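Local atomic coordinates of glucose-binding protein (Thermus thermophilus HB27, PDB entry 2B3F), a protein that binds glucose and galactose as a periplasmic binding protein and probably hands them to a membrane transport system for sugar uptake. Residues 1-9 with 53-64; 352-363 with 379-389. One frame throughout, in Å; residues are numbered along the deposited sequence.

Interaction 1. Residues 1-9 with 53-64; sequences MKLEIFSWW and RMLGGDPPDTFQ. With GAL (beta-D-galactopyranose), chain G.
Strand 2-7 and strand 62-64 run parallel, 4.6 Å apart at their axes and 20° from exact alignment, with Ile-5 paired to Thr-62 and Phe-6 to Phe-63; the backbone of Phe-6 is held at both its N and its O, the N giving to Thr-62 O and the O accepting from Gln-64 N at 2.8 Å. At Glu-4, before these pairs, the Asp-61 side chain adds to a weak backbone bond from Asp-61 N to Glu-4 O: its OD2 accepts from Glu-4 N (2.8 Å) on the anti side of the carboxylate and also from Asn-288. The extended side chain of Glu-4 reaches Arg-53, whose NH1 and NH2 grip the carboxylate end-on, NH2 lying 2.9 Å from OE1, while the two planes stand 53° apart. Arg-53 NE is tied to Asp-58 O, which helps fix the guanidinium. On the Phe-6 side of the sheet, Phe-6 CB meets Pro-60 CG at 3.7 Å and also packs on Phe-63 CB. Just past strand 2-7, Trp-8 N gives a nearly straight bond to Gln-64 OE1 (2.9 Å). The Gln-64 amide stacks on the Trp-8 ring, planes 17° apart, and also covers a face of Trp-9; its NE2 is bound by Asp-278. Both indole nitrogens face galactose: Trp-8 NE1 gives to O5 at 3.3 Å and Trp-9 NE1 to O3 at 3.0 Å. With an alanine in place of Trp-8, O5 would probably lack this donor and the Gln-64 amide be freer to turn. Parallel strands carrying ligand-binding residues at their C-terminal ends suit an alpha/beta domain of bacterial solute-binding proteins.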
loop_
_atom_site.group_PDB
_atom_site.type_symbol
_atom_site.label_atom_id
_atom_site.label_comp_id
_atom_site.label_asym_id
_atom_site.label_seq_id
_atom_site.Cartn_x
_atom_site.Cartn_y
_atom_site.Cartn_z
ATOM N N MET A 1 16.496 -28.714 5.765
ATOM C CA MET A 1 15.230 -27.991 6.062
ATOM C C MET A 1 15.416 -26.511 5.771
ATOM O O MET A 1 16.239 -25.834 6.401
ATOM C CB MET A 1 14.833 -28.191 7.519
ATOM C CG MET A 1 14.212 -29.529 7.803
ATOM S SD MET A 1 12.418 -29.447 7.769
ATOM C CE MET A 1 12.140 -29.734 6.048
ATOM N N LYS A 2 14.662 -26.031 4.788
ATOM C CA LYS A 2 14.762 -24.648 4.336
ATOM C C LYS A 2 13.395 -24.030 4.099
ATOM O O LYS A 2 12.385 -24.725 3.925
ATOM C CB LYS A 2 15.581 -24.579 3.055
ATOM C CG LYS A 2 17.015 -25.047 3.235
ATOM C CD LYS A 2 17.784 -25.002 1.952
ATOM C CE LYS A 2 19.207 -25.538 2.159
ATOM N NZ LYS A 2 19.229 -27.040 2.098
ATOM N N LEU A 3 13.376 -22.698 4.119
ATOM C CA LEU A 3 12.198 -21.927 3.750
ATOM C C LEU A 3 12.677 -20.611 3.149
ATOM O O LEU A 3 13.376 -19.857 3.806
ATOM C CB LEU A 3 11.318 -21.639 4.948
ATOM C CG LEU A 3 10.152 -20.680 4.646
ATOM C CD1 LEU A 3 9.082 -21.328 3.774
ATOM C CD2 LEU A 3 9.561 -20.153 5.945
ATOM N N GLU A 4 12.283 -20.365 1.907
ATOM C CA GLU A 4 12.682 -19.158 1.183
ATOM C C GLU A 4 11.466 -18.230 1.068
ATOM O O GLU A 4 10.505 -18.543 0.380
ATOM C CB GLU A 4 13.211 -19.504 -0.197
ATOM C CG GLU A 4 13.705 -18.283 -0.946
ATOM C CD GLU A 4 14.149 -18.591 -2.345
ATOM O OE1 GLU A 4 13.554 -19.488 -2.982
ATOM O OE2 GLU A 4 15.078 -17.906 -2.828
ATOM N N ILE A 5 11.560 -17.089 1.739
ATOM C CA ILE A 5 10.480 -16.105 1.814
ATOM C C ILE A 5 10.882 -14.923 0.947
ATOM O O ILE A 5 11.897 -14.294 1.213
ATOM C CB ILE A 5 10.289 -15.577 3.230
ATOM C CG1 ILE A 5 9.919 -16.713 4.213
ATOM C CG2 ILE A 5 9.195 -14.522 3.261
ATOM C CD1 ILE A 5 10.059 -16.324 5.645
ATOM N N PHE A 6 10.051 -14.626 -0.043
ATOM C CA PHE A 6 10.318 -13.576 -1.026
ATOM C C PHE A 6 9.442 -12.360 -0.695
ATOM O O PHE A 6 8.240 -12.478 -0.481
ATOM C CB PHE A 6 10.039 -14.140 -2.417
ATOM C CG PHE A 6 10.422 -13.233 -3.570
ATOM C CD1 PHE A 6 11.550 -13.508 -4.334
ATOM C CD2 PHE A 6 9.613 -12.159 -3.934
ATOM C CE1 PHE A 6 11.905 -12.691 -5.423
ATOM C CE2 PHE A 6 9.961 -11.356 -5.042
ATOM C CZ PHE A 6 11.106 -11.638 -5.767
ATOM N N SER A 7 10.047 -11.177 -0.619
ATOM C CA SER A 7 9.316 -9.963 -0.270
ATOM C C SER A 7 10.135 -8.743 -0.703
ATOM O O SER A 7 11.260 -8.883 -1.210
ATOM C CB SER A 7 9.049 -9.878 1.244
ATOM O OG SER A 7 10.193 -9.434 1.975
ATOM N N TRP A 8 9.569 -7.569 -0.469
ATOM C CA TRP A 8 10.342 -6.329 -0.627
ATOM C C TRP A 8 10.589 -5.611 0.681
ATOM O O TRP A 8 10.852 -4.389 0.713
ATOM C CB TRP A 8 9.730 -5.429 -1.703
ATOM C CG TRP A 8 8.379 -4.879 -1.522
ATOM C CD1 TRP A 8 8.033 -3.680 -0.960
ATOM C CD2 TRP A 8 7.165 -5.434 -2.043
ATOM N NE1 TRP A 8 6.669 -3.464 -1.072
ATOM C CE2 TRP A 8 6.119 -4.529 -1.744
ATOM C CE3 TRP A 8 6.859 -6.614 -2.731
ATOM C CZ2 TRP A 8 4.789 -4.780 -2.102
ATOM C CZ3 TRP A 8 5.553 -6.857 -3.077
ATOM C CH2 TRP A 8 4.538 -5.951 -2.767
ATOM N N TRP A 9 10.562 -6.367 1.783
ATOM C CA TRP A 9 10.718 -5.755 3.070
ATOM C C TRP A 9 12.195 -5.685 3.493
ATOM O O TRP A 9 12.624 -6.247 4.486
ATOM C CB TRP A 9 9.827 -6.476 4.081
ATOM C CG TRP A 9 8.379 -6.203 3.861
ATOM C CD1 TRP A 9 7.796 -5.052 3.382
ATOM C CD2 TRP A 9 7.308 -7.114 4.123
ATOM N NE1 TRP A 9 6.427 -5.205 3.332
ATOM C CE2 TRP A 9 6.105 -6.457 3.789
ATOM C CE3 TRP A 9 7.255 -8.419 4.614
ATOM C CZ2 TRP A 9 4.862 -7.062 3.944
ATOM C CZ3 TRP A 9 6.013 -9.037 4.733
ATOM C CH2 TRP A 9 4.841 -8.349 4.429
ATOM N N ARG A 53 11.808 -15.366 -11.946
ATOM C CA ARG A 53 11.829 -16.629 -11.206
ATOM C C ARG A 53 10.678 -17.539 -11.566
ATOM O O ARG A 53 10.879 -18.721 -11.850
ATOM C CB ARG A 53 11.810 -16.370 -9.706
ATOM C CG ARG A 53 13.122 -15.845 -9.236
ATOM C CD ARG A 53 13.272 -15.959 -7.785
ATOM N NE ARG A 53 13.281 -17.353 -7.363
ATOM C CZ ARG A 53 13.574 -17.733 -6.130
ATOM N NH1 ARG A 53 13.894 -16.830 -5.225
ATOM N NH2 ARG A 53 13.538 -19.020 -5.816
ATOM N N MET A 54 9.474 -16.977 -11.580
ATOM C CA MET A 54 8.282 -17.762 -11.864
ATOM C C MET A 54 8.314 -18.289 -13.300
ATOM O O MET A 54 8.072 -19.475 -13.535
ATOM C CB MET A 54 7.033 -16.923 -11.625
ATOM C CG MET A 54 6.793 -16.577 -10.153
ATOM S SD MET A 54 6.433 -17.999 -9.054
ATOM C CE MET A 54 4.701 -18.181 -9.348
ATOM N N LEU A 55 8.631 -17.437 -14.267
ATOM C CA LEU A 55 8.669 -17.903 -15.664
ATOM C C LEU A 55 9.830 -18.884 -15.911
ATOM O O LEU A 55 9.770 -19.727 -16.802
ATOM C CB LEU A 55 8.717 -16.703 -16.632
ATOM C CG LEU A 55 7.497 -15.775 -16.656
ATOM C CD1 LEU A 55 7.744 -14.578 -17.590
ATOM C CD2 LEU A 55 6.241 -16.523 -17.055
ATOM N N GLY A 56 10.898 -18.761 -15.136
ATOM C CA GLY A 56 12.032 -19.674 -15.245
ATOM C C GLY A 56 11.770 -21.009 -14.573
ATOM O O GLY A 56 12.625 -21.916 -14.632
ATOM N N GLY A 57 10.606 -21.149 -13.943
ATOM C CA GLY A 57 10.263 -22.380 -13.224
ATOM C C GLY A 57 10.992 -22.543 -11.896
ATOM O O GLY A 57 11.229 -23.669 -11.454
ATOM N N ASP A 58 11.327 -21.426 -11.248
ATOM C CA ASP A 58 12.059 -21.433 -9.990
ATOM C C ASP A 58 11.329 -20.582 -8.939
ATOM O O ASP A 58 11.852 -19.569 -8.462
ATOM C CB ASP A 58 13.491 -20.924 -10.221
ATOM C CG ASP A 58 14.374 -21.060 -8.991
ATOM O OD1 ASP A 58 14.085 -21.900 -8.107
ATOM O OD2 ASP A 58 15.358 -20.301 -8.908
ATOM N N PRO A 59 10.117 -21.007 -8.552
ATOM C CA PRO A 59 9.369 -20.241 -7.562
ATOM C C PRO A 59 10.021 -20.237 -6.184
ATOM O O PRO A 59 10.631 -21.244 -5.780
ATOM C CB PRO A 59 8.030 -20.992 -7.466
ATOM C CG PRO A 59 8.332 -22.353 -7.899
ATOM C CD PRO A 59 9.386 -22.216 -8.969
ATOM N N PRO A 60 9.874 -19.129 -5.443
ATOM C CA PRO A 60 10.267 -19.167 -4.054
ATOM C C PRO A 60 9.217 -19.992 -3.300
ATOM O O PRO A 60 8.203 -20.364 -3.878
ATOM C CB PRO A 60 10.227 -17.693 -3.640
ATOM C CG PRO A 60 9.187 -17.115 -4.495
ATOM C CD PRO A 60 9.282 -17.825 -5.806
ATOM N N ASP A 61 9.452 -20.284 -2.028
ATOM C CA ASP A 61 8.467 -21.060 -1.263
ATOM C C ASP A 61 7.169 -20.291 -1.024
ATOM O O ASP A 61 6.098 -20.872 -0.924
ATOM C CB ASP A 61 9.072 -21.545 0.044
ATOM C CG ASP A 61 10.156 -22.573 -0.190
ATOM O OD1 ASP A 61 9.999 -23.368 -1.144
ATOM O OD2 ASP A 61 11.166 -22.566 0.549
ATOM N N THR A 62 7.285 -18.970 -0.940
ATOM C CA THR A 62 6.151 -18.089 -0.752
ATOM C C THR A 62 6.630 -16.682 -1.108
ATOM O O THR A 62 7.838 -16.381 -1.015
ATOM C CB THR A 62 5.617 -18.138 0.700
ATOM O OG1 THR A 62 4.397 -17.394 0.806
ATOM C CG2 THR A 62 6.656 -17.610 1.714
ATOM N N PHE A 63 5.698 -15.842 -1.542
ATOM C CA PHE A 63 6.067 -14.465 -1.900
ATOM C C PHE A 63 5.014 -13.460 -1.460
ATOM O O PHE A 63 3.790 -13.722 -1.468
ATOM C CB PHE A 63 6.386 -14.330 -3.388
ATOM C CG PHE A 63 5.243 -14.674 -4.305
ATOM C CD1 PHE A 63 4.244 -13.750 -4.606
ATOM C CD2 PHE A 63 5.209 -15.915 -4.931
ATOM C CE1 PHE A 63 3.203 -14.071 -5.475
ATOM C CE2 PHE A 63 4.185 -16.238 -5.806
ATOM C CZ PHE A 63 3.180 -15.317 -6.091
ATOM N N GLN A 64 5.501 -12.306 -1.037
ATOM C CA GLN A 64 4.643 -11.188 -0.712
ATOM C C GLN A 64 3.838 -10.768 -1.944
ATOM O O GLN A 64 4.375 -10.582 -3.041
ATOM C CB GLN A 64 5.495 -10.011 -0.241
ATOM C CG GLN A 64 4.711 -8.808 0.169
ATOM C CD GLN A 64 5.609 -7.584 0.471
ATOM O OE1 GLN A 64 6.826 -7.705 0.502
ATOM N NE2 GLN A 64 4.991 -6.438 0.696
HETATM C C1 GAL G . 3.397 -1.523 -0.304
HETATM C C2 GAL G . 3.403 -2.729 0.645
HETATM C C3 GAL G . 3.847 -2.346 2.050
HETATM C C4 GAL G . 5.171 -1.579 2.021
HETATM C C5 GAL G . 5.071 -0.460 0.956
HETATM C C6 GAL G . 6.342 0.390 0.799
HETATM O O1 GAL G . 3.055 -1.901 -1.603
HETATM O O2 GAL G . 2.099 -3.331 0.646
HETATM O O3 GAL G . 3.992 -3.510 2.850
HETATM O O4 GAL G . 6.187 -2.504 1.742
HETATM O O5 GAL G . 4.717 -0.968 -0.307
HETATM O O6 GAL G . 7.349 -0.343 0.167
#

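Interaction 2. Residues 352-363 with 379-389; sequences APESFMSQFGTV and AAQAIADQVGL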
loop_
_atom_site.group_PDB
_atom_site.type_symbol
_atom_site.label_atom_id
_atom_site.label_comp_id
_atom_site.label_asym_id
_atom_site.label_seq_id
_atom_site.Cartn_x
_atom_site.Cartn_y
_atom_site.Cartn_z
ATOM N N ALA A 352 -6.815 -3.086 -9.580
ATOM C CA ALA A 352 -6.436 -3.256 -10.978
ATOM C C ALA A 352 -5.361 -4.311 -11.137
ATOM O O ALA A 352 -4.466 -4.436 -10.306
ATOM C CB ALA A 352 -5.917 -1.933 -11.549
ATOM N N PRO A 353 -5.400 -5.035 -12.260
ATOM C CA PRO A 353 -4.363 -6.026 -12.490
ATOM C C PRO A 353 -3.005 -5.402 -12.757
ATOM O O PRO A 353 -2.935 -4.230 -13.120
ATOM C CB PRO A 353 -4.860 -6.762 -13.729
ATOM C CG PRO A 353 -5.688 -5.778 -14.434
ATOM C CD PRO A 353 -6.350 -4.951 -13.375
ATOM N N GLU A 354 -1.948 -6.187 -12.584
ATOM C CA GLU A 354 -0.585 -5.716 -12.845
ATOM C C GLU A 354 -0.384 -5.173 -14.269
ATOM O O GLU A 354 0.427 -4.270 -14.479
ATOM C CB GLU A 354 0.430 -6.825 -12.532
ATOM C CG GLU A 354 0.530 -7.102 -11.013
ATOM C CD GLU A 354 1.742 -7.936 -10.599
ATOM O OE1 GLU A 354 2.046 -8.925 -11.307
ATOM O OE2 GLU A 354 2.385 -7.591 -9.551
ATOM N N SER A 355 -1.127 -5.715 -15.231
ATOM C CA SER A 355 -1.077 -5.246 -16.625
ATOM C C SER A 355 -1.337 -3.741 -16.700
ATOM O O SER A 355 -0.662 -3.015 -17.434
ATOM C CB SER A 355 -2.114 -5.992 -17.461
ATOM O OG SER A 355 -3.425 -5.798 -16.980
ATOM N N PHE A 356 -2.305 -3.277 -15.910
ATOM C CA PHE A 356 -2.606 -1.859 -15.829
ATOM C C PHE A 356 -1.646 -1.140 -14.866
ATOM O O PHE A 356 -1.092 -0.092 -15.207
ATOM C CB PHE A 356 -4.051 -1.657 -15.368
ATOM C CG PHE A 356 -4.466 -0.223 -15.343
ATOM C CD1 PHE A 356 -5.061 0.368 -16.444
ATOM C CD2 PHE A 356 -4.217 0.558 -14.228
ATOM C CE1 PHE A 356 -5.436 1.695 -16.412
ATOM C CE2 PHE A 356 -4.573 1.896 -14.206
ATOM C CZ PHE A 356 -5.166 2.464 -15.316
ATOM N N MET A 357 -1.464 -1.679 -13.659
ATOM C CA MET A 357 -0.567 -1.060 -12.660
ATOM C C MET A 357 0.810 -0.733 -13.219
ATOM O O MET A 357 1.366 0.338 -12.963
ATOM C CB MET A 357 -0.355 -1.960 -11.442
ATOM C CG MET A 357 -1.600 -2.252 -10.638
ATOM S SD MET A 357 -1.320 -3.581 -9.424
ATOM C CE MET A 357 -0.067 -2.814 -8.402
ATOM N N SER A 358 1.378 -1.679 -13.960
ATOM C CA SER A 358 2.745 -1.533 -14.465
ATOM C C SER A 358 2.840 -0.418 -15.511
ATOM O O SER A 358 3.886 0.188 -15.666
ATOM C CB SER A 358 3.243 -2.851 -15.052
ATOM O OG SER A 358 2.455 -3.222 -16.180
ATOM N N GLN A 359 1.749 -0.130 -16.199
ATOM C CA GLN A 359 1.755 0.894 -17.244
ATOM C C GLN A 359 1.353 2.257 -16.691
ATOM O O GLN A 359 1.606 3.289 -17.304
ATOM C CB GLN A 359 0.852 0.459 -18.376
ATOM C CG GLN A 359 1.415 -0.749 -19.105
ATOM C CD GLN A 359 0.715 -0.999 -20.390
ATOM O OE1 GLN A 359 1.009 -0.349 -21.397
ATOM N NE2 GLN A 359 -0.238 -1.911 -20.378
ATOM N N PHE A 360 0.756 2.280 -15.505
ATOM C CA PHE A 360 0.321 3.546 -14.935
ATOM C C PHE A 360 1.505 4.454 -14.599
ATOM O O PHE A 360 1.357 5.664 -14.562
ATOM C CB PHE A 360 -0.559 3.349 -13.702
ATOM C CG PHE A 360 -1.354 4.575 -13.331
ATOM C CD1 PHE A 360 -2.421 4.997 -14.127
ATOM C CD2 PHE A 360 -1.043 5.311 -12.190
ATOM C CE1 PHE A 360 -3.163 6.118 -13.777
ATOM C CE2 PHE A 360 -1.777 6.423 -11.851
ATOM C CZ PHE A 360 -2.841 6.834 -12.668
ATOM N N GLY A 361 2.678 3.881 -14.331
ATOM C CA GLY A 361 3.871 4.698 -14.088
ATOM C C GLY A 361 4.274 5.506 -15.317
ATOM O O GLY A 361 4.763 6.635 -15.197
ATOM N N THR A 362 4.058 4.914 -16.489
ATOM C CA THR A 362 4.267 5.586 -17.785
ATOM C C THR A 362 3.307 6.742 -17.982
ATOM O O THR A 362 3.675 7.845 -18.411
ATOM C CB THR A 362 4.089 4.579 -18.941
ATOM O OG1 THR A 362 5.035 3.526 -18.781
ATOM C CG2 THR A 362 4.311 5.241 -20.313
ATOM N N VAL A 363 2.043 6.498 -17.664
ATOM C CA VAL A 363 1.065 7.565 -17.639
ATOM C C VAL A 363 1.526 8.708 -16.744
ATOM O O VAL A 363 1.449 9.884 -17.116
ATOM C CB VAL A 363 -0.324 7.064 -17.168
ATOM C CG1 VAL A 363 -1.311 8.215 -17.080
ATOM C CG2 VAL A 363 -0.829 5.996 -18.105
ATOM N N ALA A 379 -4.330 8.756 -21.938
ATOM C CA ALA A 379 -3.333 7.689 -21.807
ATOM C C ALA A 379 -3.823 6.558 -20.897
ATOM O O ALA A 379 -3.697 5.393 -21.232
ATOM C CB ALA A 379 -2.020 8.229 -21.300
ATOM N N ALA A 380 -4.402 6.909 -19.754
ATOM C CA ALA A 380 -4.908 5.889 -18.828
ATOM C C ALA A 380 -6.025 5.117 -19.493
ATOM O O ALA A 380 -6.123 3.901 -19.323
ATOM C CB ALA A 380 -5.392 6.531 -17.542
ATOM N N GLN A 381 -6.872 5.814 -20.256
ATOM C CA GLN A 381 -7.949 5.116 -20.979
ATOM C C GLN A 381 -7.408 4.148 -22.052
ATOM O O GLN A 381 -7.919 3.049 -22.221
ATOM C CB GLN A 381 -8.938 6.096 -21.617
ATOM C CG GLN A 381 -10.223 5.420 -22.133
ATOM C CD GLN A 381 -10.987 4.731 -21.012
ATOM O OE1 GLN A 381 -11.268 5.349 -19.984
ATOM N NE2 GLN A 381 -11.303 3.456 -21.195
ATOM N N ALA A 382 -6.362 4.554 -22.757
ATOM C CA ALA A 382 -5.787 3.692 -23.784
ATOM C C ALA A 382 -5.253 2.391 -23.143
ATOM O O ALA A 382 -5.463 1.285 -23.659
ATOM C CB ALA A 382 -4.687 4.439 -24.536
ATOM N N ILE A 383 -4.559 2.513 -22.022
ATOM C CA ILE A 383 -4.064 1.325 -21.321
ATOM C C ILE A 383 -5.237 0.455 -20.869
ATOM O O ILE A 383 -5.210 -0.762 -21.040
ATOM C CB ILE A 383 -3.213 1.708 -20.112
ATOM C CG1 ILE A 383 -2.020 2.562 -20.543
ATOM C CG2 ILE A 383 -2.759 0.454 -19.334
ATOM C CD1 ILE A 383 -1.183 1.970 -21.585
ATOM N N ALA A 384 -6.266 1.082 -20.295
ATOM C CA ALA A 384 -7.441 0.342 -19.832
ATOM C C ALA A 384 -8.044 -0.457 -20.990
ATOM O O ALA A 384 -8.361 -1.649 -20.859
ATOM C CB ALA A 384 -8.469 1.305 -19.233
ATOM N N ASP A 385 -8.142 0.184 -22.149
ATOM C CA ASP A 385 -8.689 -0.476 -23.334
ATOM C C ASP A 385 -7.787 -1.621 -23.816
ATOM O O ASP A 385 -8.284 -2.680 -24.209
ATOM C CB ASP A 385 -8.872 0.532 -24.463
ATOM C CG ASP A 385 -9.948 1.563 -24.171
ATOM O OD1 ASP A 385 -10.835 1.316 -23.328
ATOM O OD2 ASP A 385 -9.893 2.634 -24.810
ATOM N N GLN A 386 -6.482 -1.417 -23.774
ATOM C CA GLN A 386 -5.518 -2.415 -24.249
ATOM C C GLN A 386 -5.489 -3.653 -23.367
ATOM O O GLN A 386 -5.320 -4.771 -23.869
ATOM C CB GLN A 386 -4.116 -1.805 -24.346
ATOM C CG GLN A 386 -3.993 -0.802 -25.493
ATOM C CD GLN A 386 -2.781 0.093 -25.402
ATOM O OE1 GLN A 386 -2.049 0.067 -24.416
ATOM N NE2 GLN A 386 -2.557 0.894 -26.438
ATOM N N VAL A 387 -5.666 -3.473 -22.060
ATOM C CA VAL A 387 -5.608 -4.615 -21.143
ATOM C C VAL A 387 -6.986 -5.186 -20.845
ATOM O O VAL A 387 -7.107 -6.226 -20.171
ATOM C CB VAL A 387 -4.867 -4.288 -19.827
ATOM C CG1 VAL A 387 -3.496 -3.720 -20.133
ATOM C CG2 VAL A 387 -5.702 -3.347 -18.928
ATOM N N GLY A 388 -8.024 -4.532 -21.353
ATOM C CA GLY A 388 -9.394 -4.995 -21.126
ATOM C C GLY A 388 -9.826 -4.829 -19.682
ATOM O O GLY A 388 -10.440 -5.727 -19.098
ATOM N N LEU A 389 -9.510 -3.667 -19.116
ATOM C CA LEU A 389 -9.761 -3.383 -17.698
ATOM C C LEU A 389 -11.223 -3.653 -17.381
ATOM O O LEU A 389 -12.105 -3.172 -18.089
ATOM C CB LEU A 389 -9.398 -1.933 -17.369
ATOM C CG LEU A 389 -9.411 -1.528 -15.898
ATOM C CD1 LEU A 389 -8.260 -2.213 -15.162
ATOM C CD2 LEU A 389 -9.323 -0.036 -15.741
HETATM O O HOH W 1 -0.867 -1.895 -23.072
#
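Phe-356 is the main knob of this contact, its side chain set in a hollow formed by Ala-380, Ile-383, Ala-384 and Val-387 on the facing helix. Helices 354-363 and 379-387 pack antiparallel, at 154° between their directions and 9.6 Å between axes. With CG anti to the backbone N (chi1 -176°), the Phe-356 ring reaches across to the other helix, where CD1 lies 3.7 Å from Ile-383 CG2. The ring presents an edge to the backbone there, CE1 standing 3.7 Å from Ala-380 O, and the small methyl of Ala-384 leaves room for it. Trp-190 of helix 166-190 meets the same ring edge-to-face.

Ile-383, a wall of that hollow, also projects toward the first helix. Its CG2 touches Phe-356 as well as Gln-359, and its CD1 comes within 3.2 Å of Gln-359 OE1, so that the methyls lie against the flat end of the glutamine. Val-387 fits one turn further on, with CB 3.5 Å from Ser-355 OG and CG1 against Gln-359 NE2. Further apolar contacts close the two ends. At one, Val-363 CG2 lies 4.1 Å from Ala-379 CB; at the other, Leu-389, just past Gly-388 with its positive phi, lays CD1 3.8 Å from Pro-353 CD and also near Ala-352 and Phe-356.

No direct hydrogen bond joins the segments. Gln-359 NE2 gives one hydrogen to Ser-355 O within its own helix and another to a water, which in turn donates to Gln-386 OE1 at 2.7 Å. The chemistry is therefore mainly apolar, and the pairing probably depends on close fit of shape, with a single water bridge at its more exposed margin.

Interaction 1 and interaction 2 do not touch: their centres lie 26 Å apart and their nearest atoms about 7 Å, and they follow one another along the chain. In interaction 1, Trp-8 and Trp-9 bond to the sugar and Gln-64 lines the galactose pocket beside them, whereas the helix pair 352-363 and 379-389 lies outside it, the side chain of Ala-352 being about 13 Å from the sugar and that of Phe-360 about 11 Å from that of Ala-42, another pocket residue. A salt bridge from Glu-354 of interaction 2 to Arg-47 ties it to helix 44-55, the helix whose end provides Arg-53 to interaction 1.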